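Local coordinates for protein cysteine hydrolase (Pseudomonas syringae pv. phaseolicola 1448A, PDB 3IRV) that probably acts as a hydrolase of the isochorismatase family, although its natural substrate is not established, at residues T23-Q31 with T46-L57; S171-Y179 with V187-I195. All coordinates share one frame; numbering follows the deposited sequence.

Contact 1: residues T23-Q31 with T46-L57; sequences TAVIVVDMQ and TADIVQPIQKLL
V25 directs CG1 at two consecutive leucines of helix segment 50-57, meeting L56 CD2 tip to tip at 3.7 Å and L57 CD2 at the same 3.7 Å from a more oblique course. The CA-CB bond of L57 points neither at the strand nor away from it, yet with CG anti to the carbonyl carbon (chi1 -57°) its end comes nearer, and CD2 is shared by two valines: V27 CG2 faces it end-on at 3.8 Å. The other branch of V27, CG1, turns toward I53 CG2 in a looser 4.3 Å contact. M30, past the end of the strand at the centre of an inverse gamma turn, reaches over the start of the helix. Its chain is folded at both chi2 and chi3 (-77°), which sets CE among three residues: I49 CG1 at 3.9 Å, V50 CG2 at 4.0 Å, and I53 CD1 farther off. SD rests 3.9 Å from I49 CD1, the methionine crossing the isoleucine at a slant. No hydrogen bond joins the two segments; L108 and the helix 210-220 add further apolar cover. Next to M30, D29 makes a salt bridge to K119, consistent with the aspartate and lysine of the Asp-Lys-Cys triad of this family. The axes of strand 23-28 and helix segment 50-57 run nearly antiparallel (153°), with a closest approach of 10.5 Å. Since the next strand, 66-72, pairs parallel with 23-28, this is the first half of a beta-alpha-beta crossover, as in the alpha/beta fold of isochorismatase-like hydrolases.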
ATOM      1  N   THR A  23      -9.013 -12.393  17.200  1.00 14.12           N
ATOM      2  CA  THR A  23      -8.018 -11.329  17.053  1.00 14.84           C
ATOM      3  C   THR A  23      -6.602 -11.907  17.039  1.00 14.66           C
ATOM      4  O   THR A  23      -6.325 -12.899  17.725  1.00 14.04           O
ATOM      5  CB  THR A  23      -8.160 -10.330  18.224  1.00 15.11           C
ATOM      6  OG1 THR A  23      -9.502  -9.836  18.230  1.00 13.75           O
ATOM      7  CG2 THR A  23      -7.223  -9.112  18.095  1.00 14.69           C
ATOM      8  N   ALA A  24      -5.707 -11.292  16.255  1.00 12.76           N
ATOM      9  CA  ALA A  24      -4.296 -11.623  16.350  1.00 11.49           C
ATOM     10  C   ALA A  24      -3.471 -10.348  16.350  1.00 13.00           C
ATOM     11  O   ALA A  24      -3.861  -9.356  15.748  1.00 15.73           O
ATOM     12  CB  ALA A  24      -3.866 -12.461  15.189  1.00 12.88           C
ATOM     13  N   VAL A  25      -2.298 -10.427  16.974  1.00 11.32           N
ATOM     14  CA  VAL A  25      -1.309  -9.341  16.905  1.00 10.24           C
ATOM     15  C   VAL A  25      -0.275  -9.725  15.878  1.00 14.22           C
ATOM     16  O   VAL A  25       0.215 -10.855  15.886  1.00 15.18           O
ATOM     17  CB  VAL A  25      -0.568  -9.165  18.259  1.00 11.82           C
ATOM     18  CG1 VAL A  25       0.633  -8.193  18.140  1.00 14.74           C
ATOM     19  CG2 VAL A  25      -1.571  -8.720  19.337  1.00 16.80           C
ATOM     20  N   ILE A  26       0.040  -8.785  14.994  1.00 12.49           N
ATOM     21  CA  ILE A  26       1.067  -9.023  13.990  0.50 10.90           C
ATOM     22  C   ILE A  26       2.248  -8.079  14.243  1.00 13.97           C
ATOM     23  O   ILE A  26       2.114  -6.847  14.220  1.00 14.06           O
ATOM     24  CB  ILE A  26       0.542  -8.856  12.558  0.50 13.53           C
ATOM     25  CG1 ILE A  26      -0.716  -9.712  12.343  0.50 11.92           C
ATOM     26  CG2 ILE A  26       1.639  -9.233  11.549  0.50 10.83           C
ATOM     27  CD1 ILE A  26      -1.345  -9.511  10.982  0.50 15.70           C
ATOM     28  N   VAL A  27       3.411  -8.677  14.522  1.00 11.87           N
ATOM     29  CA  VAL A  27       4.636  -7.912  14.809  1.00  9.86           C
ATOM     30  C   VAL A  27       5.494  -7.912  13.541  1.00 14.70           C
ATOM     31  O   VAL A  27       6.095  -8.943  13.169  1.00 13.51           O
ATOM     32  CB  VAL A  27       5.444  -8.541  15.972  1.00 11.10           C
ATOM     33  CG1 VAL A  27       6.625  -7.662  16.297  1.00 13.86           C
ATOM     34  CG2 VAL A  27       4.547  -8.736  17.240  1.00 12.31           C
ATOM     35  N   VAL A  28       5.501  -6.774  12.855  1.00 12.09           N
ATOM     36  CA  VAL A  28       6.114  -6.710  11.530  1.00 11.39           C
ATOM     37  C   VAL A  28       7.614  -6.426  11.586  1.00 13.74           C
ATOM     38  O   VAL A  28       8.026  -5.321  11.996  1.00 11.78           O
ATOM     39  CB  VAL A  28       5.423  -5.634  10.670  1.00 13.20           C
ATOM     40  CG1 VAL A  28       6.012  -5.632   9.242  1.00 11.86           C
ATOM     41  CG2 VAL A  28       3.879  -5.835  10.685  1.00 10.18           C
ATOM     42  N   ASP A  29       8.414  -7.417  11.176  1.00 13.64           N
ATOM     43  CA  ASP A  29       9.828  -7.239  10.842  1.00 10.06           C
ATOM     44  C   ASP A  29      10.658  -6.592  11.968  1.00 12.09           C
ATOM     45  O   ASP A  29      11.533  -5.753  11.706  1.00 12.35           O
ATOM     46  CB  ASP A  29       9.956  -6.439   9.537  1.00 11.81           C
ATOM     47  CG  ASP A  29       9.456  -7.229   8.330  1.00 15.27           C
ATOM     48  OD1 ASP A  29       9.085  -8.415   8.514  1.00 16.78           O
ATOM     49  OD2 ASP A  29       9.406  -6.646   7.228  1.00 19.73           O
ATOM     50  N   MET A  30      10.405  -7.009  13.206  1.00 11.15           N
ATOM     51  CA  MET A  30      11.259  -6.553  14.319  1.00 12.34           C
ATOM     52  C   MET A  30      12.553  -7.382  14.397  1.00 11.41           C
ATOM     53  O   MET A  30      12.866  -8.030  15.407  1.00 13.90           O
ATOM     54  CB  MET A  30      10.465  -6.424  15.628  1.00 11.15           C
ATOM     55  CG  MET A  30       9.430  -5.267  15.579  1.00 15.96           C
ATOM     56  SD  MET A  30      10.121  -3.592  15.338  1.00  6.77           S
ATOM     57  CE  MET A  30      10.722  -3.320  17.070  1.00 15.80           C
ATOM     58  N   GLN A  31      13.315  -7.273  13.312  1.00 13.23           N
ATOM     59  CA  GLN A  31      14.523  -8.062  13.079  1.00 12.25           C
ATOM     60  C   GLN A  31      15.744  -7.205  13.356  1.00 12.45           C
ATOM     61  O   GLN A  31      15.701  -5.953  13.250  1.00 13.80           O
ATOM     62  CB  GLN A  31      14.553  -8.529  11.619  1.00 11.73           C
ATOM     63  CG  GLN A  31      13.432  -9.513  11.260  1.00 11.26           C
ATOM     64  CD  GLN A  31      13.258  -9.646   9.782  1.00 13.74           C
ATOM     65  OE1 GLN A  31      12.443  -8.925   9.189  1.00 13.21           O
ATOM     66  NE2 GLN A  31      14.046 -10.531   9.149  1.00 11.83           N
ATOM     67  N   THR A  46      12.773   2.612  15.723  1.00 13.68           N
ATOM     68  CA  THR A  46      12.403   1.324  16.333  1.00 14.79           C
ATOM     69  C   THR A  46      12.693   1.292  17.837  1.00 12.88           C
ATOM     70  O   THR A  46      12.013   0.606  18.596  1.00 14.39           O
ATOM     71  CB  THR A  46      13.112   0.108  15.665  1.00 15.41           C
ATOM     72  OG1 THR A  46      14.537   0.293  15.662  1.00 14.57           O
ATOM     73  CG2 THR A  46      12.641  -0.100  14.212  1.00 12.63           C
ATOM     74  N   ALA A  47      13.714   2.049  18.271  1.00 15.47           N
ATOM     75  CA  ALA A  47      14.081   2.038  19.697  1.00 16.40           C
ATOM     76  C   ALA A  47      12.882   2.399  20.573  1.00 17.01           C
ATOM     77  O   ALA A  47      12.683   1.815  21.647  1.00 21.41           O
ATOM     78  CB  ALA A  47      15.226   2.977  19.966  1.00 19.05           C
ATOM     79  N   ASP A  48      12.064   3.326  20.071  1.00 16.72           N
ATOM     80  CA  ASP A  48      10.916   3.861  20.816  1.00 18.72           C
ATOM     81  C   ASP A  48       9.667   2.982  20.826  1.00 17.96           C
ATOM     82  O   ASP A  48       8.719   3.246  21.587  1.00 18.20           O
ATOM     83  CB  ASP A  48      10.560   5.249  20.286  1.00 23.50           C
ATOM     84  CG  ASP A  48      11.699   6.234  20.464  1.00 33.24           C
ATOM     85  OD1 ASP A  48      12.388   6.166  21.511  1.00 35.28           O
ATOM     86  OD2 ASP A  48      11.914   7.046  19.548  1.00 44.44           O
ATOM     87  N   ILE A  49       9.658   1.940  19.997  1.00 13.52           N
ATOM     88  CA  ILE A  49       8.488   1.040  19.967  1.00 12.38           C
ATOM     89  C   ILE A  49       8.673  -0.327  20.622  1.00 12.56           C
ATOM     90  O   ILE A  49       7.711  -1.091  20.733  1.00 14.98           O
ATOM     91  CB  ILE A  49       7.906   0.851  18.527  1.00 12.48           C
ATOM     92  CG1 ILE A  49       8.845   0.032  17.638  1.00 13.32           C
ATOM     93  CG2 ILE A  49       7.655   2.207  17.894  1.00 15.50           C
ATOM     94  CD1 ILE A  49       8.142  -0.360  16.319  1.00 13.42           C
ATOM     95  N   VAL A  50       9.893  -0.636  21.068  1.00 14.19           N
ATOM     96  CA  VAL A  50      10.117  -1.947  21.676  1.00 14.81           C
ATOM     97  C   VAL A  50       9.304  -2.134  22.964  1.00 14.66           C
ATOM     98  O   VAL A  50       8.631  -3.164  23.143  1.00 14.02           O
ATOM     99  CB  VAL A  50      11.616  -2.184  21.934  1.00 15.77           C
ATOM    100  CG1 VAL A  50      11.841  -3.457  22.712  1.00 15.38           C
ATOM    101  CG2 VAL A  50      12.389  -2.223  20.594  1.00 16.03           C
ATOM    102  N   GLN A  51       9.339  -1.135  23.846  1.00 13.84           N
ATOM    103  CA  GLN A  51       8.597  -1.221  25.116  1.00 15.35           C
ATOM    104  C   GLN A  51       7.066  -1.383  24.936  1.00 10.26           C
ATOM    105  O   GLN A  51       6.477  -2.301  25.526  1.00 14.64           O
ATOM    106  CB  GLN A  51       8.964  -0.017  25.991  1.00 19.99           C
ATOM    107  CG  GLN A  51       8.611  -0.151  27.448  1.00 31.69           C
ATOM    108  CD  GLN A  51       9.064   1.074  28.244  1.00 41.15           C
ATOM    109  OE1 GLN A  51       8.250   1.768  28.859  1.00 54.29           O
ATOM    110  NE2 GLN A  51      10.371   1.356  28.208  1.00 49.58           N
ATOM    111  N   PRO A  52       6.419  -0.509  24.126  1.00 14.99           N
ATOM    112  CA  PRO A  52       4.984  -0.749  23.901  1.00 15.94           C
ATOM    113  C   PRO A  52       4.675  -2.118  23.305  1.00 13.74           C
ATOM    114  O   PRO A  52       3.690  -2.735  23.706  1.00 14.29           O
ATOM    115  CB  PRO A  52       4.561   0.345  22.912  1.00 18.04           C
ATOM    116  CG  PRO A  52       5.758   1.123  22.584  1.00 23.70           C
ATOM    117  CD  PRO A  52       6.884   0.748  23.497  1.00 16.46           C
ATOM    118  N   ILE A  53       5.493  -2.577  22.357  1.00 13.70           N
ATOM    119  CA  ILE A  53       5.272  -3.930  21.821  1.00 13.16           C
ATOM    120  C   ILE A  53       5.414  -5.007  22.928  1.00 12.83           C
ATOM    121  O   ILE A  53       4.590  -5.937  23.014  1.00 14.97           O
ATOM    122  CB  ILE A  53       6.139  -4.209  20.569  1.00 13.49           C
ATOM    123  CG1 ILE A  53       5.750  -3.229  19.449  1.00 14.46           C
ATOM    124  CG2 ILE A  53       5.930  -5.646  20.088  1.00 15.08           C
ATOM    125  CD1 ILE A  53       6.581  -3.356  18.236  1.00 13.01           C
ATOM    126  N   GLN A  54       6.417  -4.871  23.806  1.00 13.10           N
ATOM    127  CA  GLN A  54       6.567  -5.844  24.904  1.00 15.64           C
ATOM    128  C   GLN A  54       5.303  -5.914  25.775  1.00 16.43           C
ATOM    129  O   GLN A  54       4.810  -7.010  26.108  1.00 16.06           O
ATOM    130  CB  GLN A  54       7.771  -5.466  25.768  1.00 14.25           C
ATOM    131  CG  GLN A  54       9.108  -5.719  25.146  1.00 15.65           C
ATOM    132  CD  GLN A  54      10.245  -5.256  26.045  1.00 19.40           C
ATOM    133  OE1 GLN A  54      10.135  -4.232  26.727  1.00 21.09           O
ATOM    134  NE2 GLN A  54      11.359  -5.998  26.026  1.00 18.99           N
ATOM    135  N   LYS A  55       4.763  -4.748  26.123  1.00 13.72           N
ATOM    136  CA  LYS A  55       3.518  -4.680  26.898  1.00 18.02           C
ATOM    137  C   LYS A  55       2.356  -5.323  26.142  1.00 18.68           C
ATOM    138  O   LYS A  55       1.569  -6.075  26.716  1.00 17.67           O
ATOM    139  CB  LYS A  55       3.186  -3.230  27.251  1.00 18.02           C
ATOM    140  CG  LYS A  55       4.186  -2.565  28.180  1.00 26.09           C
ATOM    141  CD  LYS A  55       3.708  -1.156  28.493  1.00 38.70           C
ATOM    142  CE  LYS A  55       4.432  -0.555  29.691  1.00 52.34           C
ATOM    143  NZ  LYS A  55       5.767  -0.038  29.301  1.00 54.66           N
ATOM    144  N   LEU A  56       2.270  -5.021  24.848  1.00 15.16           N
ATOM    145  CA  LEU A  56       1.236  -5.574  23.989  1.00 13.34           C
ATOM    146  C   LEU A  56       1.287  -7.090  23.968  1.00 14.91           C
ATOM    147  O   LEU A  56       0.240  -7.750  24.126  1.00 15.31           O
ATOM    148  CB  LEU A  56       1.372  -5.039  22.558  1.00 10.88           C
ATOM    149  CG  LEU A  56       0.400  -5.647  21.545  1.00 14.93           C
ATOM    150  CD1 LEU A  56      -1.069  -5.324  21.895  1.00 17.51           C
ATOM    151  CD2 LEU A  56       0.778  -5.138  20.155  1.00 14.44           C
ATOM    152  N   LEU A  57       2.492  -7.650  23.780  1.00 13.44           N
ATOM    153  CA  LEU A  57       2.620  -9.107  23.658  1.00 12.44           C
ATOM    154  C   LEU A  57       2.298  -9.806  24.987  1.00 15.07           C
ATOM    155  O   LEU A  57       1.622 -10.827  25.002  1.00 17.60           O
ATOM    156  CB  LEU A  57       3.998  -9.528  23.108  1.00 14.35           C
ATOM    157  CG  LEU A  57       4.331  -8.900  21.740  1.00 15.91           C
ATOM    158  CD1 LEU A  57       5.618  -9.474  21.154  1.00 19.80           C
ATOM    159  CD2 LEU A  57       3.172  -9.059  20.745  1.00 22.44           C
TER

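Contact 2: residues S171-Y179 with V187-I195; sequences SDANAAMDY and VSAADVQRI. With GOL (glycerol), chain B.
Q193 NE2 has three acceptors round it: N174 O at 2.9 Å, O2 of a glycerol, probably from the crystallisation liquor, at 3.2 Å and, by a weak bond, S171 O at 3.3 Å. Glycerol O2 donates in turn to S171 O at 2.8 Å, closing a small triangle of bonds at the corner where the chain turns. The approach to N174 O is bent and tilted out of the carbonyl plane, as expected of an amide group serving several acceptors. Q193 reaches this corner with CG anti to its backbone N and the chain folded at chi2 (83°); the other end of the amide, OE1, accepts from T149 OG1, which fixes its rotation. Farther along, A176 CB packs on V192 CG1 at 3.8 Å and leans on the glutamine as well. D178 OD1 accepts a hydrogen bond from A189 N at 2.8 Å, nearly straight (161°) but from above the carboxylate plane, while OD2 makes a salt bridge to K44. S188 is the N-cap, its OG accepting from D191 N. Y179 N bonds to V187 O at 2.9 Å in a single antiparallel bridge, and the edge of the tyrosine ring meets V187 CG1 and V192 CG2. Its hydroxyl bonds to E203 of the second subunit, whose Y202 stacks edge-to-face with the ring, so this end belongs to the dimer interface. The D178 carboxylate and S188 hydroxyl both sit at the helix start, where the negative charge probably interacts favourably with the helix dipole; Q193 ties the next turn to the backbone carbonyls of N174 and, weakly, S171.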
ATOM      1  N   SER A 171      -0.623   3.654  16.731  1.00 12.92           N
ATOM      2  CA  SER A 171       0.098   4.894  16.475  1.00 11.51           C
ATOM      3  C   SER A 171       1.462   4.996  17.156  1.00 13.96           C
ATOM      4  O   SER A 171       2.390   5.590  16.587  1.00 15.29           O
ATOM      5  CB  SER A 171      -0.765   6.100  16.852  1.00 14.12           C
ATOM      6  OG  SER A 171      -1.090   6.029  18.215  1.00 13.93           O
ATOM      7  N   ASP A 172       1.605   4.384  18.330  1.00 11.61           N
ATOM      8  CA  ASP A 172       2.858   4.506  19.079  1.00 14.85           C
ATOM      9  C   ASP A 172       3.712   3.228  19.009  1.00 13.76           C
ATOM     10  O   ASP A 172       4.686   3.067  19.769  1.00 14.79           O
ATOM     11  CB  ASP A 172       2.560   4.912  20.530  1.00 16.57           C
ATOM     12  CG  ASP A 172       1.765   3.860  21.293  1.00 24.79           C
ATOM     13  OD1 ASP A 172       1.003   3.067  20.684  1.00 16.75           O
ATOM     14  OD2 ASP A 172       1.899   3.818  22.538  1.00 28.71           O
ATOM     15  N   ALA A 173       3.357   2.317  18.094  1.00 13.16           N
ATOM     16  CA  ALA A 173       4.093   1.059  17.992  1.00 12.51           C
ATOM     17  C   ALA A 173       4.400   0.663  16.550  1.00 13.91           C
ATOM     18  O   ALA A 173       4.616  -0.514  16.259  1.00 11.94           O
ATOM     19  CB  ALA A 173       3.394  -0.063  18.750  1.00 15.63           C
ATOM     20  N   ASN A 174       4.466   1.653  15.665  1.00 12.19           N
ATOM     21  CA  ASN A 174       4.923   1.468  14.287  1.00 10.64           C
ATOM     22  C   ASN A 174       5.982   2.521  14.054  1.00 14.24           C
ATOM     23  O   ASN A 174       5.747   3.701  14.326  1.00 14.51           O
ATOM     24  CB  ASN A 174       3.763   1.650  13.286  1.00 13.36           C
ATOM     25  CG  ASN A 174       2.854   0.410  13.214  1.00 13.22           C
ATOM     26  OD1 ASN A 174       3.166  -0.555  12.512  1.00 16.10           O
ATOM     27  ND2 ASN A 174       1.753   0.423  13.978  1.00 12.51           N
ATOM     28  N   ALA A 175       7.128   2.094  13.545  1.00 11.07           N
ATOM     29  CA  ALA A 175       8.298   2.979  13.390  1.00 11.54           C
ATOM     30  C   ALA A 175       8.587   3.300  11.930  1.00 13.90           C
ATOM     31  O   ALA A 175       8.728   2.385  11.127  1.00 13.26           O
ATOM     32  CB  ALA A 175       9.531   2.298  13.995  1.00 14.15           C
ATOM     33  N   ALA A 176       8.701   4.595  11.607  1.00 14.19           N
ATOM     34  CA  ALA A 176       9.004   5.025  10.250  1.00 12.79           C
ATOM     35  C   ALA A 176      10.465   5.473  10.115  1.00 16.10           C
ATOM     36  O   ALA A 176      11.155   5.711  11.117  1.00 14.26           O
ATOM     37  CB  ALA A 176       8.068   6.161   9.830  1.00 11.86           C
ATOM     38  N   MET A 177      10.917   5.583   8.869  1.00 13.97           N
ATOM     39  CA  MET A 177      12.293   5.984   8.621  0.50 17.04           C
ATOM     40  C   MET A 177      12.327   7.240   7.761  1.00 14.71           C
ATOM     41  O   MET A 177      11.371   7.556   7.052  1.00 16.33           O
ATOM     42  CB  MET A 177      13.088   4.842   7.972  0.50 17.52           C
ATOM     43  CG  MET A 177      12.787   4.601   6.495  0.50 16.74           C
ATOM     44  SD  MET A 177      13.787   3.270   5.788  0.50 18.31           S
ATOM     45  CE  MET A 177      15.441   3.644   6.404  0.50  9.63           C
ATOM     46  N   ASP A 178      13.419   7.992   7.887  1.00 16.40           N
ATOM     47  CA  ASP A 178      13.663   9.181   7.045  1.00 17.53           C
ATOM     48  C   ASP A 178      13.984   8.694   5.642  1.00 17.67           C
ATOM     49  O   ASP A 178      14.517   7.611   5.493  1.00 19.60           O
ATOM     50  CB  ASP A 178      14.912   9.927   7.539  1.00 19.57           C
ATOM     51  CG  ASP A 178      14.789  10.422   8.976  1.00 26.98           C
ATOM     52  OD1 ASP A 178      13.868  11.197   9.284  1.00 22.69           O
ATOM     53  OD2 ASP A 178      15.645  10.047   9.809  1.00 41.39           O
ATOM     54  N   TYR A 179      13.713   9.511   4.629  1.00 14.75           N
ATOM     55  CA  TYR A 179      14.106   9.210   3.250  1.00 13.36           C
ATOM     56  C   TYR A 179      15.010  10.326   2.753  1.00 18.59           C
ATOM     57  O   TYR A 179      14.843  11.464   3.180  1.00 18.34           O
ATOM     58  CB  TYR A 179      12.882   9.203   2.325  1.00 14.44           C
ATOM     59  CG  TYR A 179      12.033   7.954   2.437  1.00 12.01           C
ATOM     60  CD1 TYR A 179      12.516   6.723   2.009  1.00 17.47           C
ATOM     61  CD2 TYR A 179      10.748   8.015   2.995  1.00 15.32           C
ATOM     62  CE1 TYR A 179      11.741   5.568   2.122  1.00 17.06           C
ATOM     63  CE2 TYR A 179       9.944   6.861   3.101  1.00 14.34           C
ATOM     64  CZ  TYR A 179      10.457   5.648   2.654  1.00 19.18           C
ATOM     65  OH  TYR A 179       9.682   4.520   2.773  1.00 17.00           O
ATOM     66  N   VAL A 187      12.321  14.169   3.273  1.00 19.75           N
ATOM     67  CA  VAL A 187      11.172  13.527   3.914  1.00 16.28           C
ATOM     68  C   VAL A 187      11.604  12.938   5.264  1.00 19.23           C
ATOM     69  O   VAL A 187      12.426  12.006   5.319  1.00 20.14           O
ATOM     70  CB  VAL A 187      10.598  12.407   2.974  1.00 17.36           C
ATOM     71  CG1 VAL A 187       9.529  11.644   3.648  1.00 20.94           C
ATOM     72  CG2 VAL A 187      10.075  13.007   1.662  1.00 19.07           C
ATOM     73  N   SER A 188      11.068  13.479   6.359  1.00 14.68           N
ATOM     74  CA  SER A 188      11.458  12.983   7.673  1.00 14.71           C
ATOM     75  C   SER A 188      10.599  11.795   8.091  1.00 14.78           C
ATOM     76  O   SER A 188       9.453  11.664   7.635  1.00 16.00           O
ATOM     77  CB  SER A 188      11.279  14.072   8.721  1.00 17.28           C
ATOM     78  OG  SER A 188       9.923  14.477   8.754  1.00 16.99           O
ATOM     79  N   ALA A 189      11.106  10.998   9.025  1.00 15.36           N
ATOM     80  CA  ALA A 189      10.278   9.942   9.629  1.00 14.47           C
ATOM     81  C   ALA A 189       8.995  10.483  10.222  1.00 15.27           C
ATOM     82  O   ALA A 189       7.931   9.871  10.067  1.00 16.28           O
ATOM     83  CB  ALA A 189      11.055   9.138  10.678  1.00 16.55           C
ATOM     84  N   ALA A 190       9.068  11.656  10.862  1.00 15.91           N
ATOM     85  CA  ALA A 190       7.855  12.259  11.458  1.00 13.99           C
ATOM     86  C   ALA A 190       6.796  12.565  10.397  1.00 13.94           C
ATOM     87  O   ALA A 190       5.605  12.343  10.614  1.00 17.54           O
ATOM     88  CB  ALA A 190       8.209  13.526  12.220  1.00 17.38           C
ATOM     89  N   ASP A 191       7.228  13.046   9.240  1.00 14.22           N
ATOM     90  CA  ASP A 191       6.280  13.342   8.171  1.00 13.63           C
ATOM     91  C   ASP A 191       5.685  12.057   7.583  1.00 13.40           C
ATOM     92  O   ASP A 191       4.477  11.980   7.344  1.00 15.19           O
ATOM     93  CB  ASP A 191       6.941  14.190   7.117  1.00 17.32           C
ATOM     94  CG  ASP A 191       6.995  15.667   7.527  1.00 21.58           C
ATOM     95  OD1 ASP A 191       6.361  16.043   8.536  1.00 32.41           O
ATOM     96  OD2 ASP A 191       7.645  16.439   6.835  1.00 28.57           O
ATOM     97  N   VAL A 192       6.541  11.057   7.367  1.00 13.05           N
ATOM     98  CA  VAL A 192       6.074   9.737   6.923  1.00 14.24           C
ATOM     99  C   VAL A 192       5.008   9.220   7.872  1.00 13.30           C
ATOM    100  O   VAL A 192       3.940   8.798   7.424  1.00 15.82           O
ATOM    101  CB  VAL A 192       7.235   8.729   6.830  1.00 13.23           C
ATOM    102  CG1 VAL A 192       6.707   7.329   6.523  1.00 14.71           C
ATOM    103  CG2 VAL A 192       8.189   9.135   5.705  1.00 13.41           C
ATOM    104  N   GLN A 193       5.315   9.249   9.164  1.00 11.85           N
ATOM    105  CA  GLN A 193       4.412   8.745  10.193  1.00 13.37           C
ATOM    106  C   GLN A 193       3.062   9.478  10.213  1.00 12.90           C
ATOM    107  O   GLN A 193       2.013   8.818  10.248  1.00 13.63           O
ATOM    108  CB  GLN A 193       5.091   8.821  11.561  1.00 14.88           C
ATOM    109  CG  GLN A 193       4.309   8.093  12.684  1.00 13.13           C
ATOM    110  CD  GLN A 193       4.581   6.594  12.739  1.00 14.73           C
ATOM    111  OE1 GLN A 193       5.273   6.052  11.887  1.00 15.10           O
ATOM    112  NE2 GLN A 193       3.980   5.910  13.738  1.00 14.94           N
ATOM    113  N   ARG A 194       3.104  10.820  10.185  1.00 12.63           N
ATOM    114  CA  ARG A 194       1.914  11.674  10.158  0.50 14.94           C
ATOM    115  C   ARG A 194       1.025  11.303   8.970  1.00 14.49           C
ATOM    116  O   ARG A 194      -0.185  11.090   9.112  1.00 15.68           O
ATOM    117  CB  ARG A 194       2.359  13.146  10.044  0.50 13.11           C
ATOM    118  CG  ARG A 194       1.249  14.156   9.825  0.50 19.80           C
ATOM    119  CD  ARG A 194       1.760  15.576  10.076  0.50 15.34           C
ATOM    120  NE  ARG A 194       2.837  15.966   9.173  0.50  5.18           N
ATOM    121  CZ  ARG A 194       2.665  16.614   8.018  0.50 11.31           C
ATOM    122  NH1 ARG A 194       1.444  16.978   7.602  0.50  9.27           N
ATOM    123  NH2 ARG A 194       3.727  16.927   7.283  0.50 13.58           N
ATOM    124  N   ILE A 195       1.629  11.226   7.791  1.00 14.49           N
ATOM    125  CA  ILE A 195       0.862  10.927   6.584  1.00 11.33           C
ATOM    126  C   ILE A 195       0.321   9.496   6.604  1.00 14.20           C
ATOM    127  O   ILE A 195      -0.835   9.278   6.259  1.00 14.39           O
ATOM    128  CB  ILE A 195       1.689  11.203   5.291  1.00 13.21           C
ATOM    129  CG1 ILE A 195       1.608  12.685   4.890  1.00 20.39           C
ATOM    130  CG2 ILE A 195       1.043  10.501   4.082  1.00 16.98           C
ATOM    131  CD1 ILE A 195       2.082  13.681   5.867  1.00 22.08           C
TER
HETATM  132  C1  GOL B   1       2.888   9.514  17.851  1.00 31.09           C
HETATM  133  O1  GOL B   1       2.809   8.374  18.687  1.00 30.04           O
HETATM  134  C2  GOL B   1       2.536   9.149  16.414  1.00 27.01           C
HETATM  135  O2  GOL B   1       3.354   8.087  15.948  1.00 21.27           O
HETATM  136  C3  GOL B   1       2.698  10.364  15.510  1.00 23.73           C
HETATM  137  O3  GOL B   1       4.068  10.667  15.297  1.00 24.99           O

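Contact 1 is almost wholly apolar, with no hydrogen bond across it, and buried near the centre of the chain, laying helix 50-62 on strand 23-28. Contact 2 lies farther out, partly buried and beside the second subunit; it ties the start of helix 189-204 to the irregular chain round strand 174-175, largely through polar bonds. Both strands pair with strand 141-147, so the two contacts serve one parallel sheet. They also meet directly: I49 CD1 packs 3.5 Å from A173 O, and P52 CG 3.6 Å from D172 O, so the entry to helix 50-62 rests on the corner at 171-173. Contact 2 thus adds carbonyl and carboxylate bonds to its apolar packing.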